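Side-chain contacts in 190aa long hypothetical protein (Pyrococcus horikoshii, PDB 2DDZ), which is of unknown function but assembles as a hexamer and may be a distant relative of the class II tRNA synthetases: residues I14-S19 and M68-L73; W100-E105 and L157-T162; S86-L91 and R109-Y114; L75-D80 and K178-S183. All coordinates share one frame; numbering follows the deposited sequence.

Contact 1 (I14-S19 and M68-L73); sequences IDYDGS and MVHYIL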
loop_
_atom_site.group_PDB
_atom_site.type_symbol
_atom_site.label_atom_id
_atom_site.label_comp_id
_atom_site.label_asym_id
_atom_site.label_seq_id
_atom_site.Cartn_x
_atom_site.Cartn_y
_atom_site.Cartn_z
ATOM N N ILE E 14 -34.178 9.520 -7.848
ATOM C CA ILE E 14 -33.179 8.900 -8.700
ATOM C C ILE E 14 -33.240 7.423 -8.373
ATOM O O ILE E 14 -33.198 7.057 -7.197
ATOM C CB ILE E 14 -31.766 9.417 -8.384
ATOM C CG1 ILE E 14 -31.694 10.928 -8.603
ATOM C CG2 ILE E 14 -30.767 8.729 -9.282
ATOM C CD1 ILE E 14 -32.076 11.332 -10.016
ATOM N N ASP E 15 -33.355 6.574 -9.394
ATOM C CA ASP E 15 -33.429 5.133 -9.161
ATOM C C ASP E 15 -32.053 4.457 -9.110
ATOM O O ASP E 15 -31.140 4.791 -9.868
ATOM C CB ASP E 15 -34.299 4.453 -10.229
ATOM C CG ASP E 15 -35.716 5.031 -10.294
ATOM O OD1 ASP E 15 -36.331 5.247 -9.227
ATOM O OD2 ASP E 15 -36.215 5.263 -11.418
ATOM N N TYR E 16 -31.915 3.497 -8.205
ATOM C CA TYR E 16 -30.666 2.765 -8.045
ATOM C C TYR E 16 -30.724 1.430 -8.786
ATOM O O TYR E 16 -31.484 0.538 -8.412
ATOM C CB TYR E 16 -30.406 2.512 -6.558
ATOM C CG TYR E 16 -29.119 1.774 -6.271
ATOM C CD1 TYR E 16 -27.884 2.365 -6.531
ATOM C CD2 TYR E 16 -29.137 0.479 -5.746
ATOM C CE1 TYR E 16 -26.697 1.684 -6.277
ATOM C CE2 TYR E 16 -27.960 -0.210 -5.487
ATOM C CZ TYR E 16 -26.744 0.398 -5.757
ATOM O OH TYR E 16 -25.573 -0.270 -5.523
ATOM N N ASP E 17 -29.934 1.293 -9.844
ATOM C CA ASP E 17 -29.905 0.039 -10.585
ATOM C C ASP E 17 -28.537 -0.623 -10.370
ATOM O O ASP E 17 -28.148 -1.551 -11.095
ATOM C CB ASP E 17 -30.173 0.289 -12.075
ATOM C CG ASP E 17 -29.057 1.051 -12.763
ATOM O OD1 ASP E 17 -28.463 1.956 -12.142
ATOM O OD2 ASP E 17 -28.786 0.752 -13.944
ATOM N N GLY E 18 -27.835 -0.137 -9.343
ATOM C CA GLY E 18 -26.524 -0.648 -8.988
ATOM C C GLY E 18 -25.336 0.094 -9.586
ATOM O O GLY E 18 -24.242 0.067 -9.013
ATOM N N SER E 19 -25.534 0.766 -10.720
ATOM C CA SER E 19 -24.432 1.465 -11.385
ATOM C C SER E 19 -23.878 2.675 -10.638
ATOM O O SER E 19 -22.841 3.217 -11.016
ATOM C CB SER E 19 -24.830 1.874 -12.817
ATOM O OG SER E 19 -25.848 2.863 -12.819
ATOM N N MET E 68 -36.975 3.405 -1.867
ATOM C CA MET E 68 -35.859 3.228 -0.938
ATOM C C MET E 68 -35.011 4.494 -0.817
ATOM O O MET E 68 -34.923 5.288 -1.759
ATOM C CB MET E 68 -34.993 2.061 -1.462
ATOM C CG MET E 68 -33.891 1.495 -0.555
ATOM S SD MET E 68 -32.940 0.153 -1.355
ATOM C CE MET E 68 -33.873 -1.120 -0.939
ATOM N N VAL E 69 -34.411 4.690 0.356
ATOM C CA VAL E 69 -33.500 5.812 0.594
ATOM C C VAL E 69 -32.100 5.229 0.319
ATOM O O VAL E 69 -31.685 4.258 0.966
ATOM C CB VAL E 69 -33.559 6.317 2.062
ATOM C CG1 VAL E 69 -32.435 7.314 2.314
ATOM C CG2 VAL E 69 -34.902 6.989 2.336
ATOM N N HIS E 70 -31.385 5.809 -0.640
ATOM C CA HIS E 70 -30.058 5.319 -1.013
ATOM C C HIS E 70 -28.915 6.192 -0.524
ATOM O O HIS E 70 -29.014 7.428 -0.519
ATOM C CB HIS E 70 -29.950 5.210 -2.541
ATOM C CG HIS E 70 -30.961 4.295 -3.160
ATOM N ND1 HIS E 70 -30.847 2.921 -3.118
ATOM C CD2 HIS E 70 -32.110 4.557 -3.830
ATOM C CE1 HIS E 70 -31.880 2.377 -3.735
ATOM N NE2 HIS E 70 -32.662 3.348 -4.177
ATOM N N TYR E 71 -27.824 5.551 -0.117
ATOM C CA TYR E 71 -26.641 6.288 0.322
ATOM C C TYR E 71 -25.476 5.793 -0.501
ATOM O O TYR E 71 -25.163 4.606 -0.485
ATOM C CB TYR E 71 -26.311 6.054 1.801
ATOM C CG TYR E 71 -27.411 6.404 2.763
ATOM C CD1 TYR E 71 -28.533 5.588 2.884
ATOM C CD2 TYR E 71 -27.327 7.544 3.571
ATOM C CE1 TYR E 71 -29.550 5.887 3.789
ATOM C CE2 TYR E 71 -28.347 7.856 4.484
ATOM C CZ TYR E 71 -29.454 7.016 4.584
ATOM O OH TYR E 71 -30.460 7.291 5.474
ATOM N N ILE E 72 -24.838 6.696 -1.227
ATOM C CA ILE E 72 -23.698 6.319 -2.033
ATOM C C ILE E 72 -22.496 7.071 -1.536
ATOM O O ILE E 72 -22.422 8.296 -1.609
ATOM C CB ILE E 72 -23.936 6.604 -3.506
ATOM C CG1 ILE E 72 -24.869 5.534 -4.058
ATOM C CG2 ILE E 72 -22.616 6.603 -4.273
ATOM C CD1 ILE E 72 -25.531 5.976 -5.285
ATOM N N LEU E 73 -21.555 6.305 -1.010
ATOM C CA LEU E 73 -20.349 6.849 -0.453
ATOM C C LEU E 73 -19.105 6.513 -1.268
ATOM O O LEU E 73 -18.951 5.388 -1.751
ATOM C CB LEU E 73 -20.205 6.326 0.970
ATOM C CG LEU E 73 -18.946 6.725 1.729
ATOM C CD1 LEU E 73 -18.902 8.237 1.875
ATOM C CD2 LEU E 73 -18.950 6.046 3.084
#
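Y16 lays its CB over one face of the H70 imidazole, a CH-pi contact in which CB lies 3.4 Å from the ring centroid and 19° off the ring normal. The phenol ring leans across the imidazole obliquely, with centroids 5.1 Å apart. With CG of Y16 anti to the backbone N (chi1 -179°), the ring is carried past H70 along strand 68-75, where CD1 of Y16 comes within 4.5 Å of CD1 of I72. Because side chains alternate along a strand, H70 and I72 both project toward 14-19, while Y71 packs on helix 161-184. This strand pairs antiparallel with 36-45 and 131-139 in the central sheet, and its neighbours position the imidazole: ND1 is hydrogen-bonded to NE2 of H135, NE2 weakly to K43 O, and F40 stacks on the ring. H135 also stacks on Y16, packing against both residues of the contact. I14 of the same loop touches a bound guanidine, and Y16 OH is hydrogen-bonded to a glycerol, probably from the crystallisation liquor. On the loop side, N of G18 sits 3.5 Å above the centre of the Y16 ring; the G18 backbone angles would press a CB against the preceding carbonyl O, so glycine suits the place.

Contact 2 (W100-E105 and L157-T162); sequences WNYGIE and LGIDPT. With GAI (guanidine), chain S.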
loop_
_atom_site.group_PDB
_atom_site.type_symbol
_atom_site.label_atom_id
_atom_site.label_comp_id
_atom_site.label_asym_id
_atom_site.label_seq_id
_atom_site.Cartn_x
_atom_site.Cartn_y
_atom_site.Cartn_z
ATOM N N TRP E 100 -32.661 4.524 17.274
ATOM C CA TRP E 100 -33.032 4.505 18.683
ATOM C C TRP E 100 -33.556 5.865 19.141
ATOM O O TRP E 100 -34.462 5.928 19.966
ATOM C CB TRP E 100 -31.838 4.100 19.546
ATOM C CG TRP E 100 -31.662 2.627 19.622
ATOM C CD1 TRP E 100 -30.849 1.850 18.848
ATOM C CD2 TRP E 100 -32.358 1.732 20.497
ATOM N NE1 TRP E 100 -30.993 0.524 19.186
ATOM C CE2 TRP E 100 -31.913 0.422 20.197
ATOM C CE3 TRP E 100 -33.316 1.908 21.506
ATOM C CZ2 TRP E 100 -32.399 -0.709 20.874
ATOM C CZ3 TRP E 100 -33.797 0.785 22.175
ATOM C CH2 TRP E 100 -33.335 -0.506 21.855
ATOM N N ASN E 101 -32.989 6.945 18.606
ATOM C CA ASN E 101 -33.425 8.291 18.975
ATOM C C ASN E 101 -34.772 8.592 18.324
ATOM O O ASN E 101 -35.334 9.680 18.468
ATOM C CB ASN E 101 -32.366 9.328 18.569
ATOM C CG ASN E 101 -31.042 9.130 19.303
ATOM O OD1 ASN E 101 -30.980 8.442 20.324
ATOM N ND2 ASN E 101 -29.979 9.740 18.785
ATOM N N TYR E 102 -35.277 7.608 17.596
ATOM C CA TYR E 102 -36.575 7.723 16.960
ATOM C C TYR E 102 -37.508 6.764 17.696
ATOM O O TYR E 102 -38.648 6.545 17.286
ATOM C CB TYR E 102 -36.506 7.336 15.489
ATOM C CG TYR E 102 -36.017 8.434 14.578
ATOM C CD1 TYR E 102 -34.659 8.734 14.474
ATOM C CD2 TYR E 102 -36.917 9.145 13.776
ATOM C CE1 TYR E 102 -34.205 9.709 13.588
ATOM C CE2 TYR E 102 -36.479 10.125 12.886
ATOM C CZ TYR E 102 -35.121 10.400 12.795
ATOM O OH TYR E 102 -34.687 11.350 11.902
ATOM N N GLY E 103 -36.997 6.186 18.780
ATOM C CA GLY E 103 -37.781 5.267 19.582
ATOM C C GLY E 103 -37.941 3.875 19.012
ATOM O O GLY E 103 -38.865 3.155 19.391
ATOM N N ILE E 104 -37.042 3.479 18.116
ATOM C CA ILE E 104 -37.106 2.159 17.493
ATOM C C ILE E 104 -36.098 1.158 18.050
ATOM O O ILE E 104 -34.902 1.441 18.133
ATOM C CB ILE E 104 -36.905 2.293 15.989
ATOM C CG1 ILE E 104 -38.067 3.098 15.418
ATOM C CG2 ILE E 104 -36.794 0.920 15.332
ATOM C CD1 ILE E 104 -37.953 3.336 13.953
ATOM N N GLU E 105 -36.584 -0.017 18.436
ATOM C CA GLU E 105 -35.713 -1.052 18.984
ATOM C C GLU E 105 -35.075 -1.836 17.841
ATOM O O GLU E 105 -35.417 -2.995 17.610
ATOM C CB GLU E 105 -36.512 -2.008 19.880
ATOM C CG GLU E 105 -37.338 -1.325 20.964
ATOM C CD GLU E 105 -38.142 -2.310 21.802
ATOM O OE1 GLU E 105 -38.539 -3.367 21.258
ATOM O OE2 GLU E 105 -38.391 -2.021 22.996
ATOM N N LEU E 157 -42.547 2.280 10.437
ATOM C CA LEU E 157 -41.908 2.642 11.699
ATOM C C LEU E 157 -42.305 4.064 12.101
ATOM O O LEU E 157 -41.906 4.560 13.158
ATOM C CB LEU E 157 -40.380 2.551 11.580
ATOM C CG LEU E 157 -39.739 1.194 11.269
ATOM C CD1 LEU E 157 -38.244 1.398 11.107
ATOM C CD2 LEU E 157 -40.026 0.176 12.372
ATOM N N GLY E 158 -43.087 4.718 11.248
ATOM C CA GLY E 158 -43.525 6.070 11.540
ATOM C C GLY E 158 -42.432 7.116 11.413
ATOM O O GLY E 158 -42.436 8.125 12.123
ATOM N N ILE E 159 -41.483 6.879 10.514
ATOM C CA ILE E 159 -40.398 7.824 10.297
ATOM C C ILE E 159 -40.598 8.488 8.943
ATOM O O ILE E 159 -40.992 7.836 7.978
ATOM C CB ILE E 159 -39.030 7.123 10.312
ATOM C CG1 ILE E 159 -38.796 6.491 11.681
ATOM C CG2 ILE E 159 -37.919 8.124 9.998
ATOM C CD1 ILE E 159 -37.489 5.750 11.779
ATOM N N ASP E 160 -40.337 9.788 8.881
ATOM C CA ASP E 160 -40.476 10.538 7.640
ATOM C C ASP E 160 -39.190 10.427 6.819
ATOM O O ASP E 160 -38.123 10.842 7.266
ATOM C CB ASP E 160 -40.795 12.008 7.959
ATOM C CG ASP E 160 -40.706 12.914 6.740
ATOM O OD1 ASP E 160 -40.947 12.444 5.604
ATOM O OD2 ASP E 160 -40.409 14.113 6.926
ATOM N N PRO E 161 -39.284 9.860 5.603
ATOM C CA PRO E 161 -38.136 9.685 4.706
ATOM C C PRO E 161 -37.276 10.946 4.616
ATOM O O PRO E 161 -36.087 10.918 4.941
ATOM C CB PRO E 161 -38.792 9.342 3.372
ATOM C CG PRO E 161 -40.005 8.604 3.780
ATOM C CD PRO E 161 -40.526 9.420 4.943
ATOM N N THR E 162 -37.894 12.047 4.186
ATOM C CA THR E 162 -37.214 13.333 4.029
ATOM C C THR E 162 -36.425 13.776 5.262
ATOM O O THR E 162 -35.233 14.070 5.170
ATOM C CB THR E 162 -38.217 14.462 3.676
ATOM O OG1 THR E 162 -39.038 14.052 2.576
ATOM C CG2 THR E 162 -37.475 15.725 3.274
HETATM C C GAI S . -31.209 1.290 24.439
HETATM N N1 GAI S . -30.561 1.754 23.416
HETATM N N2 GAI S . -31.747 2.115 25.348
HETATM N N3 GAI S . -31.343 -0.052 24.590
#
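The ring of Y102 meets I159 obliquely, CE2 lying 3.8 Å from CG2 of I159, and F164 meets the same ring edge-to-face. The indole of W100 is covered on both faces: I104 O lies 3.5 Å above its centre on one, and on the other N1 of a bound guanidine sits 3.3 Å above the plane, toward the rim. Helix 81-100 ends here in a Schellman motif, G103 N bonding to W100 O and I104 N to L99 O; glycine suits the positive-phi C-prime position. Replacing W100 by alanine would probably leave the guanidine without the flat surface it lies on and deprive W100 of the second subunit of its ring partner. Tyrosine suits its place at Y102, its ring packing on aliphatic carbon while OH is hydrogen-bonded to E163. Beyond the glycine, the extended I104 chain (chi2 178°) presses its methyl CD1 tightly on two side chains, 3.5 Å from CD1 of L157 and 3.3 Å from CD1 of I159.

Contact 3 (S86-L91 and R109-Y114); sequences SLQKLL and RGDDIY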
loop_
_atom_site.group_PDB
_atom_site.type_symbol
_atom_site.label_atom_id
_atom_site.label_comp_id
_atom_site.label_asym_id
_atom_site.label_seq_id
_atom_site.Cartn_x
_atom_site.Cartn_y
_atom_site.Cartn_z
ATOM N N SER E 86 -14.920 -2.629 6.999
ATOM C CA SER E 86 -14.983 -2.099 8.356
ATOM C C SER E 86 -15.855 -0.847 8.366
ATOM O O SER E 86 -16.857 -0.775 9.071
ATOM C CB SER E 86 -13.577 -1.751 8.867
ATOM O OG SER E 86 -12.773 -2.910 9.007
ATOM N N LEU E 87 -15.458 0.132 7.566
ATOM C CA LEU E 87 -16.167 1.400 7.461
ATOM C C LEU E 87 -17.660 1.220 7.176
ATOM O O LEU E 87 -18.500 1.907 7.750
ATOM C CB LEU E 87 -15.513 2.243 6.365
ATOM C CG LEU E 87 -15.838 3.728 6.314
ATOM C CD1 LEU E 87 -15.528 4.391 7.652
ATOM C CD2 LEU E 87 -15.011 4.347 5.207
ATOM N N GLN E 88 -17.996 0.294 6.288
ATOM C CA GLN E 88 -19.394 0.049 5.965
ATOM C C GLN E 88 -20.200 -0.393 7.194
ATOM O O GLN E 88 -21.334 0.038 7.394
ATOM C CB GLN E 88 -19.505 -1.030 4.887
ATOM C CG GLN E 88 -20.916 -1.539 4.681
ATOM C CD GLN E 88 -20.950 -2.993 4.256
ATOM O OE1 GLN E 88 -20.217 -3.826 4.797
ATOM N NE2 GLN E 88 -21.814 -3.312 3.296
ATOM N N LYS E 89 -19.627 -1.268 8.012
ATOM C CA LYS E 89 -20.356 -1.732 9.174
ATOM C C LYS E 89 -20.385 -0.698 10.300
ATOM O O LYS E 89 -21.278 -0.716 11.140
ATOM C CB LYS E 89 -19.822 -3.108 9.610
ATOM C CG LYS E 89 -20.399 -4.227 8.710
ATOM C CD LYS E 89 -19.775 -5.616 8.876
ATOM C CE LYS E 89 -18.634 -5.874 7.886
ATOM N NZ LYS E 89 -19.062 -5.832 6.449
ATOM N N LEU E 90 -19.435 0.231 10.292
ATOM C CA LEU E 90 -19.422 1.282 11.297
ATOM C C LEU E 90 -20.589 2.216 10.997
ATOM O O LEU E 90 -21.277 2.679 11.907
ATOM C CB LEU E 90 -18.128 2.084 11.237
ATOM C CG LEU E 90 -18.067 3.292 12.177
ATOM C CD1 LEU E 90 -18.315 2.867 13.633
ATOM C CD2 LEU E 90 -16.710 3.946 12.037
ATOM N N LEU E 91 -20.807 2.487 9.713
ATOM C CA LEU E 91 -21.883 3.376 9.300
ATOM C C LEU E 91 -23.265 2.756 9.549
ATOM O O LEU E 91 -24.183 3.451 9.984
ATOM C CB LEU E 91 -21.725 3.745 7.821
ATOM C CG LEU E 91 -20.441 4.461 7.396
ATOM C CD1 LEU E 91 -20.500 4.741 5.897
ATOM C CD2 LEU E 91 -20.284 5.759 8.163
ATOM N N ARG E 109 -27.095 -7.032 12.329
ATOM C CA ARG E 109 -26.535 -8.348 12.028
ATOM C C ARG E 109 -25.543 -8.112 10.899
ATOM O O ARG E 109 -25.898 -8.136 9.716
ATOM C CB ARG E 109 -27.617 -9.336 11.581
ATOM C CG ARG E 109 -28.657 -9.640 12.646
ATOM C CD ARG E 109 -29.665 -10.657 12.157
ATOM N NE ARG E 109 -30.883 -10.638 12.962
ATOM C CZ ARG E 109 -31.957 -11.379 12.711
ATOM N NH1 ARG E 109 -31.970 -12.211 11.673
ATOM N NH2 ARG E 109 -33.022 -11.282 13.496
ATOM N N GLY E 110 -24.297 -7.860 11.289
ATOM C CA GLY E 110 -23.247 -7.591 10.329
ATOM C C GLY E 110 -23.470 -6.224 9.731
ATOM O O GLY E 110 -23.304 -5.218 10.414
ATOM N N ASP E 111 -23.863 -6.195 8.461
ATOM C CA ASP E 111 -24.130 -4.948 7.765
ATOM C C ASP E 111 -25.630 -4.790 7.484
ATOM O O ASP E 111 -26.031 -3.954 6.682
ATOM C CB ASP E 111 -23.340 -4.904 6.452
ATOM C CG ASP E 111 -23.796 -5.948 5.458
ATOM O OD1 ASP E 111 -24.448 -6.928 5.880
ATOM O OD2 ASP E 111 -23.491 -5.800 4.251
ATOM N N ASP E 112 -26.451 -5.604 8.142
ATOM C CA ASP E 112 -27.898 -5.536 7.957
ATOM C C ASP E 112 -28.605 -5.012 9.203
ATOM O O ASP E 112 -28.275 -5.386 10.338
ATOM C CB ASP E 112 -28.491 -6.911 7.622
ATOM C CG ASP E 112 -28.105 -7.406 6.251
ATOM O OD1 ASP E 112 -28.009 -6.588 5.312
ATOM O OD2 ASP E 112 -27.916 -8.632 6.114
ATOM N N ILE E 113 -29.588 -4.148 8.972
ATOM C CA ILE E 113 -30.378 -3.562 10.040
ATOM C C ILE E 113 -31.702 -4.315 10.174
ATOM O O ILE E 113 -32.418 -4.518 9.185
ATOM C CB ILE E 113 -30.657 -2.088 9.738
ATOM C CG1 ILE E 113 -29.332 -1.317 9.745
ATOM C CG2 ILE E 113 -31.658 -1.517 10.744
ATOM C CD1 ILE E 113 -29.460 0.094 9.272
ATOM N N TYR E 114 -32.020 -4.731 11.394
ATOM C CA TYR E 114 -33.262 -5.455 11.663
ATOM C C TYR E 114 -34.104 -4.787 12.747
ATOM O O TYR E 114 -33.584 -4.187 13.697
ATOM C CB TYR E 114 -32.984 -6.901 12.102
ATOM C CG TYR E 114 -32.623 -7.858 10.990
ATOM C CD1 TYR E 114 -31.351 -7.852 10.423
ATOM C CD2 TYR E 114 -33.558 -8.769 10.497
ATOM C CE1 TYR E 114 -31.017 -8.728 9.394
ATOM C CE2 TYR E 114 -33.233 -9.650 9.462
ATOM C CZ TYR E 114 -31.960 -9.622 8.919
ATOM O OH TYR E 114 -31.623 -10.483 7.900
#
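K89 runs from helix 81-100 along the turn at G110 and D111. Its CB is 4.2 Å from G110 O; CG comes closer, to 3.5 Å from the same oxygen, and also packs on CB of D111. From CD the chain bends at chi3 (-93°) and again at chi4, bringing NZ back to its own helix. There it donates to Q88 OE1 over 2.8 Å, nearly in line with the C=O bond, and is also bonded to S85 OG and salt-bridged to D182 of the second subunit. Lysine can thus pack its methylenes and still deliver charge. Q88 puts its amide against D111: Q88 OE1 is 3.7 Å from D111 CB, and Q88 NE2, hydrogen-bonded to S123 OG, lies 3.1 Å from D111 OD2. Alanine in place of Q88 is likely to cost K89 NZ one acceptor, S123 its partner and D111 its neighbouring amide. The helix packs on a beta hairpin with a two-residue loop, a type II' turn with glycine at its customary second position.

Contact 4 (L75-D80 and K178-S183); sequences LFWHPD and KVRKDS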
loop_
_atom_site.group_PDB
_atom_site.type_symbol
_atom_site.label_atom_id
_atom_site.label_comp_id
_atom_site.label_asym_id
_atom_site.label_seq_id
_atom_site.Cartn_x
_atom_site.Cartn_y
_atom_site.Cartn_z
ATOM N N LEU E 75 -14.823 7.212 -1.078
ATOM C CA LEU E 75 -13.678 7.710 -0.341
ATOM C C LEU E 75 -12.390 7.374 -1.077
ATOM O O LEU E 75 -12.081 6.209 -1.350
ATOM C CB LEU E 75 -13.649 7.095 1.066
ATOM C CG LEU E 75 -14.856 7.411 1.952
ATOM C CD1 LEU E 75 -14.671 6.785 3.308
ATOM C CD2 LEU E 75 -15.007 8.922 2.086
ATOM N N PHE E 76 -11.635 8.411 -1.390
ATOM C CA PHE E 76 -10.388 8.237 -2.087
ATOM C C PHE E 76 -9.267 7.993 -1.091
ATOM O O PHE E 76 -8.391 8.829 -0.871
ATOM C CB PHE E 76 -10.129 9.458 -2.963
ATOM C CG PHE E 76 -11.154 9.629 -4.046
ATOM C CD1 PHE E 76 -12.372 10.255 -3.780
ATOM C CD2 PHE E 76 -10.925 9.109 -5.324
ATOM C CE1 PHE E 76 -13.352 10.362 -4.779
ATOM C CE2 PHE E 76 -11.897 9.214 -6.333
ATOM C CZ PHE E 76 -13.110 9.839 -6.059
ATOM N N TRP E 77 -9.337 6.828 -0.473
ATOM C CA TRP E 77 -8.364 6.392 0.506
ATOM C C TRP E 77 -7.709 5.202 -0.147
ATOM O O TRP E 77 -7.944 4.945 -1.321
ATOM C CB TRP E 77 -9.082 5.962 1.786
ATOM C CG TRP E 77 -9.886 7.067 2.409
ATOM C CD1 TRP E 77 -9.969 8.368 1.986
ATOM C CD2 TRP E 77 -10.671 6.987 3.603
ATOM N NE1 TRP E 77 -10.749 9.099 2.845
ATOM C CE2 TRP E 77 -11.194 8.277 3.847
ATOM C CE3 TRP E 77 -10.982 5.950 4.493
ATOM C CZ2 TRP E 77 -12.009 8.558 4.948
ATOM C CZ3 TRP E 77 -11.792 6.230 5.586
ATOM C CH2 TRP E 77 -12.295 7.525 5.803
ATOM N N HIS E 78 -6.888 4.473 0.598
ATOM C CA HIS E 78 -6.254 3.298 0.021
ATOM C C HIS E 78 -7.394 2.335 -0.311
ATOM O O HIS E 78 -8.193 2.001 0.560
ATOM C CB HIS E 78 -5.306 2.636 1.021
ATOM C CG HIS E 78 -4.471 1.546 0.419
ATOM N ND1 HIS E 78 -3.936 0.514 1.160
ATOM C CD2 HIS E 78 -4.072 1.337 -0.858
ATOM C CE1 HIS E 78 -3.243 -0.284 0.364
ATOM N NE2 HIS E 78 -3.310 0.194 -0.864
ATOM N N PRO E 79 -7.499 1.889 -1.577
ATOM C CA PRO E 79 -8.580 0.963 -1.948
ATOM C C PRO E 79 -8.406 -0.423 -1.331
ATOM O O PRO E 79 -8.185 -1.405 -2.030
ATOM C CB PRO E 79 -8.502 0.934 -3.478
ATOM C CG PRO E 79 -7.914 2.283 -3.816
ATOM C CD PRO E 79 -6.813 2.383 -2.780
ATOM N N ASP E 80 -8.540 -0.486 -0.013
ATOM C CA ASP E 80 -8.387 -1.718 0.754
ATOM C C ASP E 80 -9.755 -2.340 1.074
ATOM O O ASP E 80 -10.587 -1.698 1.709
ATOM C CB ASP E 80 -7.658 -1.373 2.054
ATOM C CG ASP E 80 -7.282 -2.588 2.854
ATOM O OD1 ASP E 80 -7.844 -3.676 2.598
ATOM O OD2 ASP E 80 -6.426 -2.447 3.752
ATOM N N LYS E 178 -14.872 11.897 12.144
ATOM C CA LYS E 178 -14.257 11.540 13.409
ATOM C C LYS E 178 -13.283 10.385 13.129
ATOM O O LYS E 178 -12.247 10.277 13.777
ATOM C CB LYS E 178 -15.286 11.111 14.458
ATOM C CG LYS E 178 -14.650 10.673 15.801
ATOM C CD LYS E 178 -14.227 11.849 16.695
ATOM C CE LYS E 178 -13.507 11.376 17.970
ATOM N NZ LYS E 178 -14.005 10.067 18.516
ATOM N N VAL E 179 -13.602 9.532 12.151
ATOM C CA VAL E 179 -12.707 8.428 11.797
ATOM C C VAL E 179 -11.381 8.975 11.269
ATOM O O VAL E 179 -10.303 8.408 11.516
ATOM C CB VAL E 179 -13.278 7.537 10.673
ATOM C CG1 VAL E 179 -12.181 6.587 10.182
ATOM C CG2 VAL E 179 -14.474 6.738 11.178
ATOM N N ARG E 180 -11.478 10.079 10.535
ATOM C CA ARG E 180 -10.311 10.727 9.938
ATOM C C ARG E 180 -9.534 11.491 10.992
ATOM O O ARG E 180 -8.316 11.398 11.061
ATOM C CB ARG E 180 -10.734 11.685 8.803
ATOM C CG ARG E 180 -9.542 12.112 7.942
ATOM C CD ARG E 180 -9.876 12.368 6.466
ATOM N NE ARG E 180 -11.215 11.938 6.049
ATOM C CZ ARG E 180 -12.127 12.753 5.515
ATOM N NH1 ARG E 180 -13.319 12.294 5.156
ATOM N NH2 ARG E 180 -11.850 14.039 5.342
ATOM N N LYS E 181 -10.246 12.244 11.820
ATOM C CA LYS E 181 -9.583 13.013 12.860
ATOM C C LYS E 181 -8.860 12.133 13.859
ATOM O O LYS E 181 -7.744 12.442 14.249
ATOM C CB LYS E 181 -10.580 13.938 13.567
ATOM C CG LYS E 181 -11.015 15.118 12.690
ATOM C CD LYS E 181 -12.065 15.985 13.363
ATOM C CE LYS E 181 -12.604 17.036 12.398
ATOM N NZ LYS E 181 -13.730 17.816 12.990
ATOM N N ASP E 182 -9.470 11.022 14.254
ATOM C CA ASP E 182 -8.827 10.123 15.210
ATOM C C ASP E 182 -7.570 9.475 14.654
ATOM O O ASP E 182 -6.637 9.177 15.396
ATOM C CB ASP E 182 -9.788 9.012 15.645
ATOM C CG ASP E 182 -10.782 9.468 16.701
ATOM O OD1 ASP E 182 -10.500 10.453 17.418
ATOM O OD2 ASP E 182 -11.842 8.823 16.825
ATOM N N SER E 183 -7.542 9.245 13.346
ATOM C CA SER E 183 -6.387 8.598 12.734
ATOM C C SER E 183 -5.183 9.523 12.700
ATOM O O SER E 183 -4.041 9.066 12.714
ATOM C CB SER E 183 -6.723 8.144 11.309
ATOM O OG SER E 183 -6.857 9.258 10.447
#
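W77 and R180 mark the closest backbone approach, yet their CA atoms are 10.6 Å apart, so long side chains must span the space between the loop and helix 161-184. The loop bends sharply, with inverse gamma turns centred on F76 and P79, and W77 projects from it toward the helix. The six-membered ring of the indole makes the contact: W77 CZ2 lies 3.6 Å from R180 NE, and W77 CH2 is 4.5 Å from V179 CG1. NH1 of R180 reaches the indole edge in plane, with the ring and guanidinium planes 75° apart; the arginine is therefore not stacked on the tryptophan. Bends at chi2 and chi3 (-11°, close to eclipsed) bring the guanidinium there, and NH2 is hydrogen-bonded to S3 O. D35 complements both partners, accepting from W77 NE1 and forming a long, weak ion pair with R180 NH1. Over one indole face sits CD1 of L75, the last residue of strand 68-75. W77 also packs on L83 and L87 of helix 81-100, while V179 touches L90, so the indole lies in the corner between that strand and the two long helices, beside L82 of the second subunit.

Overall arrangement
Contact 1 comes first in the chain and joins an early loop to strand 68-75 within the central sheet, its centre about 8 Å from that of the chain. Helix 81-100 follows that strand, and L73 CD2 packs 3.5 Å from L91 CD1 where contacts 1 and 3 touch. Contacts 2 and 3 have alternating segments, and both lie inside the long loop closed by contact 4. Contacts 2 and 4 share helix 161-184 but have centres about 29 Å apart, near its two ends. Contacts 3 and 4 touch through L87 and L75. Contacts 2, 3 and 4 all reach the second subunit, whereas no other protein chain touches contact 1. The two long helices therefore connect the sheet core with a subunit interface of the hexamer.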